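Long-range contact in Csc2 (Thermofilum pendens, PDB 4TXD), which probably binds CRISPR RNA as the Cas7-family subunit of type I-D interference complexes and carries a zinc ion: residues R52-L66 with V233-L247. Residues are numbered along the deposited sequence; the frame is centred on the assembly and turned at random. Where two conformers were deposited one is given.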
ATOM      1  N   ARG A  52      -6.933   5.855 -13.451  1.00 33.30           N
ATOM      2  CA  ARG A  52      -6.567   5.381 -12.132  1.00 32.90           C
ATOM      3  C   ARG A  52      -7.688   4.520 -11.591  1.00 33.98           C
ATOM      4  O   ARG A  52      -8.839   4.614 -12.034  1.00 32.14           O
ATOM      5  CB  ARG A  52      -6.297   6.565 -11.191  1.00 33.99           C
ATOM      6  CG  ARG A  52      -7.545   7.391 -10.882  1.00 40.01           C
ATOM      7  CD  ARG A  52      -7.199   8.748 -10.304  1.00 40.10           C
ATOM      8  NE  ARG A  52      -6.903   9.726 -11.342  1.00 43.53           N
ATOM      9  CZ  ARG A  52      -6.159  10.813 -11.154  1.00 51.99           C
ATOM     10  NH1 ARG A  52      -5.606  11.048  -9.968  1.00 52.34           N
ATOM     11  NH2 ARG A  52      -5.951  11.655 -12.157  1.00 52.92           N
ATOM     12  N   ILE A  53      -7.340   3.672 -10.636  1.00 26.37           N
ATOM     13  CA  ILE A  53      -8.322   2.914  -9.898  1.00 27.51           C
ATOM     14  C   ILE A  53      -8.324   3.412  -8.451  1.00 32.91           C
ATOM     15  O   ILE A  53      -7.304   3.343  -7.760  1.00 26.62           O
ATOM     16  CB  ILE A  53      -8.020   1.427  -9.965  1.00 29.42           C
ATOM     17  CG1 ILE A  53      -8.067   0.974 -11.437  1.00 29.66           C
ATOM     18  CG2 ILE A  53      -8.995   0.631  -9.084  1.00 28.64           C
ATOM     19  CD1 ILE A  53      -7.669  -0.468 -11.649  1.00 28.68           C
ATOM     20  N   GLU A  54      -9.454   3.958  -8.022  1.00 25.06           N
ATOM     21  CA  GLU A  54      -9.659   4.306  -6.614  1.00 25.84           C
ATOM     22  C   GLU A  54     -10.060   3.093  -5.786  1.00 31.87           C
ATOM     23  O   GLU A  54     -10.937   2.326  -6.191  1.00 27.02           O
ATOM     24  CB  GLU A  54     -10.743   5.368  -6.461  1.00 28.60           C
ATOM     25  CG  GLU A  54     -10.379   6.750  -6.904  1.00 34.41           C
ATOM     26  CD  GLU A  54     -11.571   7.670  -6.827  1.00 38.79           C
ATOM     27  OE1 GLU A  54     -12.469   7.531  -7.681  1.00 36.03           O
ATOM     28  OE2 GLU A  54     -11.620   8.520  -5.912  1.00 30.01           O
ATOM     29  N   VAL A  55      -9.432   2.920  -4.624  1.00 21.73           N
ATOM     30  CA  VAL A  55      -9.888   1.916  -3.675  1.00 18.48           C
ATOM     31  C   VAL A  55     -10.221   2.579  -2.328  1.00 29.88           C
ATOM     32  O   VAL A  55      -9.422   3.349  -1.783  1.00 25.55           O
ATOM     33  CB  VAL A  55      -8.848   0.785  -3.487  1.00 26.84           C
ATOM     34  CG1 VAL A  55      -7.513   1.332  -3.072  1.00 39.74           C
ATOM     35  CG2 VAL A  55      -9.338  -0.223  -2.474  1.00 26.78           C
ATOM     36  N   VAL A  56     -11.425   2.317  -1.823  1.00 23.98           N
ATOM     37  CA  VAL A  56     -11.855   2.868  -0.533  1.00 22.83           C
ATOM     38  C   VAL A  56     -11.952   1.731   0.454  1.00 22.87           C
ATOM     39  O   VAL A  56     -12.475   0.653   0.131  1.00 26.61           O
ATOM     40  CB  VAL A  56     -13.206   3.613  -0.640  1.00 20.79           C
ATOM     41  CG1 VAL A  56     -13.734   4.018   0.746  1.00 24.27           C
ATOM     42  CG2 VAL A  56     -13.058   4.843  -1.513  1.00 24.90           C
ATOM     43  N   PHE A  57     -11.437   1.961   1.657  1.00 20.78           N
ATOM     44  CA  PHE A  57     -11.333   0.919   2.643  1.00 21.71           C
ATOM     45  C   PHE A  57     -11.521   1.451   4.060  1.00 24.71           C
ATOM     46  O   PHE A  57     -11.495   2.664   4.298  1.00 21.30           O
ATOM     47  CB  PHE A  57      -9.978   0.189   2.513  1.00 23.97           C
ATOM     48  CG  PHE A  57      -8.763   1.087   2.677  1.00 25.63           C
ATOM     49  CD1 PHE A  57      -8.259   1.818   1.600  1.00 21.67           C
ATOM     50  CD2 PHE A  57      -8.105   1.163   3.897  1.00 22.52           C
ATOM     51  CE1 PHE A  57      -7.127   2.641   1.758  1.00 22.27           C
ATOM     52  CE2 PHE A  57      -6.973   1.980   4.067  1.00 22.18           C
ATOM     53  CZ  PHE A  57      -6.485   2.715   2.989  1.00 21.09           C
ATOM     54  N   LEU A  58     -11.714   0.536   4.988  1.00 22.21           N
ATOM     55  CA  LEU A  58     -11.825   0.843   6.390  1.00 22.06           C
ATOM     56  C   LEU A  58     -10.681   0.233   7.162  1.00 23.35           C
ATOM     57  O   LEU A  58     -10.287  -0.849   6.897  1.00 22.95           O
ATOM     58  CB  LEU A  58     -13.125   0.294   6.963  1.00 22.64           C
ATOM     59  CG  LEU A  58     -14.431   0.850   6.449  1.00 24.94           C
ATOM     60  CD1 LEU A  58     -15.620   0.221   7.142  1.00 22.10           C
ATOM     61  CD2 LEU A  58     -14.458   2.353   6.522  1.00 23.67           C
ATOM     62  N   VAL A  59     -10.185   0.958   8.142  1.00 21.29           N
ATOM     63  CA  VAL A  59      -9.231   0.435   9.094  1.00 19.71           C
ATOM     64  C   VAL A  59      -9.841   0.500  10.493  1.00 24.99           C
ATOM     65  O   VAL A  59     -10.197   1.579  10.971  1.00 24.46           O
ATOM     66  CB  VAL A  59      -7.911   1.233   9.086  1.00 20.65           C
ATOM     67  CG1 VAL A  59      -6.902   0.595  10.046  1.00 17.19           C
ATOM     68  CG2 VAL A  59      -7.353   1.312   7.664  1.00 22.07           C
ATOM     69  N   ARG A  60      -9.982  -0.642  11.151  1.00 23.63           N
ATOM     70  CA  ARG A  60     -10.538  -0.629  12.496  1.00 25.47           C
ATOM     71  C   ARG A  60      -9.541  -1.108  13.545  1.00 22.22           C
ATOM     72  O   ARG A  60      -8.922  -2.169  13.423  1.00 26.35           O
ATOM     73  CB  ARG A  60     -11.814  -1.472  12.564  1.00 26.75           C
ATOM     74  CG  ARG A  60     -12.618  -1.185  13.819  1.00 27.04           C
ATOM     75  CD  ARG A  60     -13.873  -2.006  13.903  1.00 35.57           C
ATOM     76  NE  ARG A  60     -14.758  -1.458  14.925  1.00 41.45           N
ATOM     77  CZ  ARG A  60     -15.839  -2.078  15.376  1.00 51.25           C
ATOM     78  NH1 ARG A  60     -16.151  -3.270  14.895  1.00 46.82           N
ATOM     79  NH2 ARG A  60     -16.604  -1.510  16.302  1.00 32.02           N
ATOM     80  N   ALA A  61      -9.397  -0.302  14.590  1.00 20.52           N
ATOM     81  CA  ALA A  61      -8.557  -0.633  15.727  1.00 20.93           C
ATOM     82  C   ALA A  61      -9.139  -1.797  16.552  1.00 23.90           C
ATOM     83  O   ALA A  61     -10.216  -1.666  17.137  1.00 24.20           O
ATOM     84  CB  ALA A  61      -8.384   0.604  16.607  1.00 21.65           C
ATOM     85  N   ALA A  62      -8.422  -2.913  16.615  1.00 28.00           N
ATOM     86  CA  ALA A  62      -8.872  -4.076  17.403  1.00 26.77           C
ATOM     87  C   ALA A  62      -8.627  -3.839  18.894  1.00 29.30           C
ATOM     88  O   ALA A  62      -9.551  -3.897  19.699  1.00 26.87           O
ATOM     89  CB  ALA A  62      -8.171  -5.346  16.935  1.00 36.54           C
ATOM     90  N   ASN A  63      -7.360  -3.582  19.218  0.51 26.96           N
ATOM     91  CA  ASN A  63      -6.939  -3.093  20.524  0.51 27.31           C
ATOM     92  C   ASN A  63      -6.750  -1.570  20.483  0.51 25.20           C
ATOM     93  O   ASN A  63      -7.337  -0.893  19.645  0.51 23.62           O
ATOM     94  CB  ASN A  63      -5.638  -3.786  20.963  0.51 31.43           C
ATOM     95  CG  ASN A  63      -4.545  -3.769  19.875  0.51 30.19           C
ATOM     96  OD1 ASN A  63      -4.588  -2.974  18.931  0.51 21.13           O
ATOM     97  ND2 ASN A  63      -3.552  -4.654  20.024  0.51 30.69           N
ATOM     98  N   TYR A  64      -6.035  -1.021  21.299  1.00 22.81           N
ATOM     99  CA  TYR A  64      -5.520   0.343  21.205  1.00 23.53           C
ATOM    100  C   TYR A  64      -4.509   0.441  20.071  1.00 29.14           C
ATOM    101  O   TYR A  64      -3.719  -0.431  19.930  1.00 27.28           O
ATOM    102  CB  TYR A  64      -4.867   0.815  22.512  1.00 21.54           C
ATOM    103  CG  TYR A  64      -5.812   1.347  23.545  1.00 27.78           C
ATOM    104  CD1 TYR A  64      -6.444   0.507  24.435  1.00 20.44           C
ATOM    105  CD2 TYR A  64      -6.088   2.697  23.636  1.00 22.39           C
ATOM    106  CE1 TYR A  64      -7.308   0.990  25.370  1.00 21.36           C
ATOM    107  CE2 TYR A  64      -6.952   3.173  24.575  1.00 21.74           C
ATOM    108  CZ  TYR A  64      -7.570   2.309  25.433  1.00 27.95           C
ATOM    109  OH  TYR A  64      -8.432   2.794  26.354  1.00 28.32           O
ATOM    110  N   LEU A  65      -4.556   1.519  19.297  1.00 20.46           N
ATOM    111  CA  LEU A  65      -3.538   1.827  18.315  1.00 21.76           C
ATOM    112  C   LEU A  65      -2.634   2.927  18.816  1.00 29.76           C
ATOM    113  O   LEU A  65      -3.151   3.922  19.200  1.00 26.78           O
ATOM    114  CB  LEU A  65      -4.129   2.339  17.035  1.00 27.77           C
ATOM    115  CG  LEU A  65      -4.731   1.407  16.040  1.00 47.24           C
ATOM    116  CD1 LEU A  65      -5.122   2.165  14.801  1.00 29.79           C
ATOM    117  CD2 LEU A  65      -3.743   0.308  15.736  1.00 46.50           C
ATOM    118  N   LEU A  66      -1.400   2.825  18.775  0.61 22.28           N
ATOM    119  CA  LEU A  66      -0.497   3.885  19.207  0.61 22.83           C
ATOM    120  C   LEU A  66       0.060   4.617  17.988  0.61 24.15           C
ATOM    121  O   LEU A  66       0.657   4.001  17.108  0.61 24.67           O
ATOM    122  CB  LEU A  66       0.638   3.317  20.059  0.61 24.06           C
ATOM    123  CG  LEU A  66       0.265   2.300  21.141  0.61 34.87           C
ATOM    124  CD1 LEU A  66       1.501   1.856  21.915  0.61 34.32           C
ATOM    125  CD2 LEU A  66      -0.792   2.855  22.084  0.61 26.11           C
ATOM    126  N   VAL A 233      -0.275   9.434  20.575  1.00 18.83           N
ATOM    127  CA  VAL A 233      -1.701   9.336  20.685  1.00 19.01           C
ATOM    128  C   VAL A 233      -2.134   7.898  20.860  1.00 16.21           C
ATOM    129  O   VAL A 233      -1.705   7.065  20.164  1.00 19.40           O
ATOM    130  CB  VAL A 233      -2.390   9.897  19.440  1.00 18.47           C
ATOM    131  CG1 VAL A 233      -3.874   9.736  19.536  1.00 20.20           C
ATOM    132  CG2 VAL A 233      -2.041  11.343  19.240  1.00 18.52           C
ATOM    133  N   HIS A 234      -3.021   7.666  21.801  1.00 17.55           N
ATOM    134  CA  HIS A 234      -3.559   6.347  22.010  1.00 20.40           C
ATOM    135  C   HIS A 234      -4.990   6.292  21.540  1.00 21.10           C
ATOM    136  O   HIS A 234      -5.839   6.840  22.158  1.00 20.09           O
ATOM    137  CB  HIS A 234      -3.465   5.943  23.470  1.00 20.39           C
ATOM    138  CG  HIS A 234      -2.069   5.890  23.982  1.00 27.79           C
ATOM    139  ND1 HIS A 234      -1.761   5.731  25.307  1.00 30.07           N
ATOM    140  CD2 HIS A 234      -0.897   5.980  23.336  1.00 27.04           C
ATOM    141  CE1 HIS A 234      -0.455   5.718  25.449  1.00 36.74           C
ATOM    142  NE2 HIS A 234       0.091   5.866  24.267  1.00 27.91           N
ATOM    143  N   VAL A 235      -5.197   5.641  20.417  1.00 19.62           N
ATOM    144  CA  VAL A 235      -6.512   5.543  19.790  1.00 18.74           C
ATOM    145  C   VAL A 235      -7.282   4.355  20.392  1.00 22.36           C
ATOM    146  O   VAL A 235      -6.736   3.254  20.518  1.00 20.45           O
ATOM    147  CB  VAL A 235      -6.377   5.373  18.268  1.00 20.23           C
ATOM    148  CG1 VAL A 235      -7.742   5.350  17.599  1.00 20.22           C
ATOM    149  CG2 VAL A 235      -5.503   6.500  17.688  1.00 17.86           C
ATOM    150  N   GLU A 236      -8.535   4.583  20.776  1.00 18.63           N
ATOM    151  CA  GLU A 236      -9.288   3.572  21.535  1.00 18.64           C
ATOM    152  C   GLU A 236      -9.806   2.450  20.646  1.00 24.64           C
ATOM    153  O   GLU A 236     -10.096   2.669  19.488  1.00 21.15           O
ATOM    154  CB  GLU A 236     -10.444   4.240  22.295  1.00 21.39           C
ATOM    155  CG  GLU A 236      -9.930   5.080  23.453  1.00 22.07           C
ATOM    156  CD  GLU A 236     -10.978   5.931  24.098  1.00 30.23           C
ATOM    157  OE1 GLU A 236     -12.088   6.045  23.539  1.00 34.59           O
ATOM    158  OE2 GLU A 236     -10.682   6.476  25.179  1.00 32.84           O
ATOM    159  N   PRO A 237      -9.917   1.232  21.203  1.00 22.73           N
ATOM    160  CA  PRO A 237     -10.411   0.065  20.457  1.00 22.35           C
ATOM    161  C   PRO A 237     -11.741   0.378  19.786  1.00 21.57           C
ATOM    162  O   PRO A 237     -12.554   1.102  20.359  1.00 23.59           O
ATOM    163  CB  PRO A 237     -10.580  -1.004  21.539  1.00 20.57           C
ATOM    164  CG  PRO A 237      -9.557  -0.629  22.594  1.00 26.66           C
ATOM    165  CD  PRO A 237      -9.478   0.893  22.569  1.00 21.15           C
ATOM    166  N   GLY A 238     -11.943  -0.122  18.576  1.00 20.46           N
ATOM    167  CA  GLY A 238     -13.192   0.088  17.860  1.00 24.93           C
ATOM    168  C   GLY A 238     -13.233   1.319  16.965  1.00 25.10           C
ATOM    169  O   GLY A 238     -14.109   1.429  16.119  1.00 22.67           O
ATOM    170  N   THR A 239     -12.305   2.255  17.158  1.00 24.22           N
ATOM    171  CA  THR A 239     -12.227   3.432  16.298  1.00 19.49           C
ATOM    172  C   THR A 239     -12.088   2.997  14.853  1.00 19.03           C
ATOM    173  O   THR A 239     -11.263   2.137  14.540  1.00 21.80           O
ATOM    174  CB  THR A 239     -11.020   4.333  16.670  1.00 20.21           C
ATOM    175  OG1 THR A 239     -11.161   4.797  18.021  1.00 24.67           O
ATOM    176  CG2 THR A 239     -10.899   5.515  15.721  1.00 17.34           C
ATOM    177  N   VAL A 240     -12.869   3.591  13.965  1.00 18.27           N
ATOM    178  CA  VAL A 240     -12.707   3.264  12.552  1.00 22.55           C
ATOM    179  C   VAL A 240     -12.125   4.453  11.767  1.00 22.21           C
ATOM    180  O   VAL A 240     -12.488   5.606  12.003  1.00 20.30           O
ATOM    181  CB  VAL A 240     -14.054   2.800  11.922  1.00 22.63           C
ATOM    182  CG1 VAL A 240     -15.102   3.931  11.941  1.00 22.44           C
ATOM    183  CG2 VAL A 240     -13.825   2.303  10.497  1.00 20.53           C
ATOM    184  N   PHE A 241     -11.198   4.151  10.856  1.00 19.02           N
ATOM    185  CA  PHE A 241     -10.605   5.128   9.942  1.00 18.26           C
ATOM    186  C   PHE A 241     -11.067   4.875   8.517  1.00 17.70           C
ATOM    187  O   PHE A 241     -11.080   3.729   8.067  1.00 22.63           O
ATOM    188  CB  PHE A 241      -9.076   5.047   9.938  1.00 18.70           C
ATOM    189  CG  PHE A 241      -8.422   5.340  11.269  1.00 22.73           C
ATOM    190  CD1 PHE A 241      -8.476   4.416  12.311  1.00 18.06           C
ATOM    191  CD2 PHE A 241      -7.681   6.510  11.435  1.00 18.56           C
ATOM    192  CE1 PHE A 241      -7.850   4.672  13.515  1.00 18.34           C
ATOM    193  CE2 PHE A 241      -7.040   6.784  12.620  1.00 14.80           C
ATOM    194  CZ  PHE A 241      -7.122   5.861  13.677  1.00 19.47           C
ATOM    195  N   ILE A 242     -11.356   5.923   7.793  1.00 20.03           N
ATOM    196  CA  ILE A 242     -11.699   5.793   6.405  1.00 23.47           C
ATOM    197  C   ILE A 242     -10.497   6.089   5.523  1.00 21.33           C
ATOM    198  O   ILE A 242      -9.906   7.111   5.641  1.00 19.74           O
ATOM    199  CB  ILE A 242     -12.847   6.711   6.009  1.00 19.91           C
ATOM    200  CG1 ILE A 242     -14.084   6.377   6.812  1.00 18.36           C
ATOM    201  CG2 ILE A 242     -13.131   6.586   4.538  1.00 20.85           C
ATOM    202  CD1 ILE A 242     -15.191   7.347   6.645  1.00 21.67           C
ATOM    203  N   GLY A 243     -10.175   5.150   4.656  1.00 20.68           N
ATOM    204  CA  GLY A 243      -8.999   5.259   3.810  1.00 22.07           C
ATOM    205  C   GLY A 243      -9.328   5.231   2.333  1.00 24.54           C
ATOM    206  O   GLY A 243     -10.378   4.728   1.923  1.00 22.22           O
ATOM    207  N   ARG A 244      -8.435   5.800   1.533  1.00 20.65           N
ATOM    208  CA  ARG A 244      -8.562   5.762   0.079  1.00 19.72           C
ATOM    209  C   ARG A 244      -7.165   5.698  -0.531  1.00 24.79           C
ATOM    210  O   ARG A 244      -6.233   6.352  -0.042  1.00 21.82           O
ATOM    211  CB  ARG A 244      -9.314   6.989  -0.450  1.00 18.78           C
ATOM    212  CG  ARG A 244      -9.618   6.956  -1.963  1.00 22.47           C
ATOM    213  CD  ARG A 244     -10.164   8.294  -2.453  1.00 20.01           C
ATOM    214  NE  ARG A 244      -9.082   9.262  -2.614  1.00 25.44           N
ATOM    215  CZ  ARG A 244      -8.571   9.639  -3.781  1.00 25.33           C
ATOM    216  NH1 ARG A 244      -9.072   9.166  -4.926  1.00 23.48           N
ATOM    217  NH2 ARG A 244      -7.573  10.511  -3.803  1.00 22.75           N
ATOM    218  N   ALA A 245      -7.026   4.910  -1.594  1.00 22.30           N
ATOM    219  CA  ALA A 245      -5.785   4.873  -2.357  1.00 22.77           C
ATOM    220  C   ALA A 245      -6.077   4.968  -3.845  1.00 24.95           C
ATOM    221  O   ALA A 245      -7.155   4.577  -4.306  1.00 26.70           O
ATOM    222  CB  ALA A 245      -4.994   3.610  -2.042  1.00 21.56           C
ATOM    223  N   GLU A 246      -5.131   5.539  -4.586  1.00 19.22           N
ATOM    224  CA  GLU A 246      -5.205   5.540  -6.045  1.00 22.24           C
ATOM    225  C   GLU A 246      -4.126   4.614  -6.612  1.00 20.16           C
ATOM    226  O   GLU A 246      -2.948   4.722  -6.260  1.00 23.90           O
ATOM    227  CB  GLU A 246      -5.058   6.961  -6.599  1.00 22.91           C
ATOM    228  CG  GLU A 246      -6.289   7.818  -6.354  1.00 23.87           C
ATOM    229  CD  GLU A 246      -6.176   9.190  -6.990  1.00 33.94           C
ATOM    230  OE1 GLU A 246      -5.215   9.414  -7.760  1.00 33.77           O
ATOM    231  OE2 GLU A 246      -7.042  10.047  -6.713  1.00 34.71           O
ATOM    232  N   LEU A 247      -4.555   3.678  -7.452  1.00 22.95           N
ATOM    233  CA  LEU A 247      -3.680   2.654  -8.020  1.00 20.65           C
ATOM    234  C   LEU A 247      -3.564   2.924  -9.514  1.00 23.52           C
ATOM    235  O   LEU A 247      -4.569   2.935 -10.213  1.00 25.83           O
ATOM    236  CB  LEU A 247      -4.232   1.245  -7.763  1.00 21.93           C
ATOM    237  CG  LEU A 247      -3.981   0.628  -6.383  1.00 29.64           C
ATOM    238  CD1 LEU A 247      -4.483   1.515  -5.245  1.00 29.96           C
ATOM    239  CD2 LEU A 247      -4.612  -0.766  -6.290  1.00 29.50           C
TER
HETATM  240  O   HOH W   1      -8.538   5.665  26.528  1.00 30.43           O
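The ring of Phe57 lies over Gly243, whose CA sits 3.8 Å from the ring centroid, displaced toward the rim of one face, while Ala245 N lies at the ring edge. Phe57 CG stands between backbone N and carbonyl carbon (chi1 59°), which swings the ring across to the partner strand, and Gly243, which has no side chain, lets the ring rest on its backbone. On the Tyr64 ring, Pro237 CD is centred over one face; near the edge a water links Tyr64 OH to Glu236 OE2. Phe241 turns its edge to Val59 O. Strands 52-61 and 240-247, which carry Phe57 and Phe241, pair antiparallel in the middle of the main sheet of this RRM-like fold, and Leu65 and Val235 continue the pairing in a smaller sheet beyond the type II turn Glu236-Thr239. At the turn itself, Arg60 NE gives Gly238 O a hydrogen bond of 3.2 Å, nearly straight (178°) and in the guanidinium plane.

Four charged side chains interlock at the far end. Arg52 NH1 forms a salt bridge to the syn side of Glu246 OE1 (2.8 Å), tilted out of the carboxylate plane, with guanidinium and carboxylate planes 86° apart. Arg244 NH1 forms a bent salt bridge to the anti side of Glu54 OE2 at 2.8 Å, tilted from both planes, and, together with NH2, grips Glu246 OE2; its NE pairs with Asp200. Alternating charges thus probably offset one another, keeping both buried glutamates ionised.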